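Local coordinates for protein mediator of RNA polymerase II transcription subunit 18 (Schizosaccharomyces pombe, PDB 3C0T) that serves as a subunit of the Mediator coactivator complex, which relays signals from gene-specific regulatory proteins to the basal RNA polymerase II machinery, at residues Q2-L7 with K184-L189. Numbering follows the deposited sequence.
Sequences QELYLL and KAEANL
The amide N of L189 donates a 2.9 Å hydrogen bond to O of A185, one helical turn back, and this bond helps bring both side chains onto the face of helix 179-196 that looks at strand 2-10. No hydrogen bond crosses the gap; it is filled by van der Waals contacts, mainly between apolar carbons. L4 and L6, alternate residues of the strand, aim at the helix, while Y5 between them points to the other side of the sheet, where its hydroxyl is bound by O of V205.

L4 makes the larger share of the strand's contact. Its CG lies beside the backbone N (chi1 -64°), and the isobutyl fork runs out beneath the helix, CD2 meeting CB of A185 at 3.7 Å. The small side chain of A185 lets the leucine fork come close to the helix backbone. The same CD2 presses closely on CG of E186, 3.4 Å away, the two side chains crossing at about a right angle. E186 thus contributes its aliphatic part to the packing, and its extended chain carries the carboxylate outward, towards R90 and K93 in long, weak ion pairs.

L189 answers from the helix. With CD1 reaching down to the strand, it settles on the peptide link between L4 and Y5, 3.5 Å from C of L4, and also touches CB of L4 at 3.6 Å. L6 adds a looser contact, its CD1 4.4 Å from CB of L189.

The segment axes run nearly parallel, 16° apart and 8.7 Å at closest approach. On one side strand 2-10 pairs antiparallel with strand 165-173, whose V173 touches L4 and whose T171 touches A185. Such packing of a C-terminal helix against the outer face of a closed, antiparallel beta barrel is consistent with the Med18 family's place in the CYTH clan.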
# COMPACT_ATOMS: atom_id res chain seq x y z
N GLN A 2 -5.10 13.47 4.86
CA GLN A 2 -4.41 13.69 3.61
C GLN A 2 -3.09 12.93 3.56
O GLN A 2 -2.27 13.02 4.48
CB GLN A 2 -4.14 15.19 3.43
CG GLN A 2 -4.41 15.75 2.05
CD GLN A 2 -5.88 15.69 1.66
OE1 GLN A 2 -6.74 16.05 2.45
NE2 GLN A 2 -6.16 15.23 0.45
N GLU A 3 -2.87 12.17 2.48
CA GLU A 3 -1.63 11.44 2.32
C GLU A 3 -0.76 12.08 1.24
O GLU A 3 -1.18 12.17 0.08
CB GLU A 3 -1.89 9.97 1.95
CG GLU A 3 -0.60 9.17 1.71
CD GLU A 3 -0.83 7.69 1.43
OE1 GLU A 3 -1.41 7.00 2.28
OE2 GLU A 3 -0.44 7.22 0.34
N LEU A 4 0.43 12.53 1.61
CA LEU A 4 1.36 13.11 0.65
C LEU A 4 2.35 11.97 0.38
O LEU A 4 2.81 11.31 1.32
CB LEU A 4 2.06 14.34 1.23
CG LEU A 4 1.13 15.52 1.56
CD1 LEU A 4 0.41 15.25 2.89
CD2 LEU A 4 1.93 16.82 1.64
N TYR A 5 2.69 11.73 -0.88
CA TYR A 5 3.56 10.60 -1.17
C TYR A 5 4.40 10.70 -2.43
O TYR A 5 4.24 11.61 -3.24
CB TYR A 5 2.69 9.35 -1.29
CG TYR A 5 1.79 9.43 -2.50
CD1 TYR A 5 2.21 8.94 -3.74
CD2 TYR A 5 0.54 10.06 -2.43
CE1 TYR A 5 1.42 9.09 -4.88
CE2 TYR A 5 -0.27 10.21 -3.56
CZ TYR A 5 0.18 9.73 -4.79
OH TYR A 5 -0.58 9.90 -5.92
N LEU A 6 5.29 9.73 -2.59
CA LEU A 6 6.16 9.61 -3.75
C LEU A 6 6.25 8.12 -4.01
O LEU A 6 6.24 7.32 -3.07
CB LEU A 6 7.55 10.17 -3.46
CG LEU A 6 7.63 11.70 -3.34
CD1 LEU A 6 9.04 12.11 -2.96
CD2 LEU A 6 7.21 12.33 -4.67
N LEU A 7 6.32 7.74 -5.28
CA LEU A 7 6.41 6.34 -5.64
C LEU A 7 7.61 6.05 -6.53
O LEU A 7 8.05 6.90 -7.30
CB LEU A 7 5.13 5.90 -6.35
CG LEU A 7 3.90 5.56 -5.50
CD1 LEU A 7 2.71 5.33 -6.40
CD2 LEU A 7 4.17 4.31 -4.68
N LYS A 184 5.04 21.40 5.76
CA LYS A 184 6.09 20.71 6.48
C LYS A 184 6.19 19.26 5.98
O LYS A 184 7.26 18.66 5.98
CB LYS A 184 5.78 20.73 7.98
CG LYS A 184 6.81 20.04 8.88
CD LYS A 184 8.17 20.75 8.85
CE LYS A 184 8.09 22.18 9.38
NZ LYS A 184 9.40 22.92 9.30
N ALA A 185 5.06 18.71 5.54
CA ALA A 185 5.05 17.35 5.04
C ALA A 185 5.71 17.28 3.67
O ALA A 185 6.50 16.36 3.41
CB ALA A 185 3.62 16.81 4.98
N GLU A 186 5.41 18.23 2.79
CA GLU A 186 6.02 18.22 1.46
C GLU A 186 7.52 18.44 1.59
O GLU A 186 8.31 17.85 0.85
CB GLU A 186 5.43 19.31 0.56
CG GLU A 186 3.93 19.28 0.44
CD GLU A 186 3.42 20.11 -0.72
OE1 GLU A 186 2.30 20.65 -0.61
OE2 GLU A 186 4.14 20.20 -1.75
N ALA A 187 7.90 19.31 2.52
CA ALA A 187 9.30 19.60 2.76
C ALA A 187 9.99 18.32 3.23
O ALA A 187 11.12 18.03 2.84
CB ALA A 187 9.44 20.70 3.80
N ASN A 188 9.31 17.55 4.07
CA ASN A 188 9.90 16.30 4.55
C ASN A 188 10.05 15.28 3.42
O ASN A 188 11.05 14.57 3.35
CB ASN A 188 9.07 15.71 5.69
CG ASN A 188 9.33 16.40 7.02
OD1 ASN A 188 10.45 16.82 7.30
ND2 ASN A 188 8.29 16.52 7.84
N LEU A 189 9.06 15.22 2.54
CA LEU A 189 9.13 14.30 1.41
C LEU A 189 10.32 14.69 0.53
O LEU A 189 11.06 13.83 0.05
CB LEU A 189 7.84 14.34 0.59
CG LEU A 189 6.66 13.56 1.19
CD1 LEU A 189 5.47 13.63 0.27
CD2 LEU A 189 7.07 12.11 1.41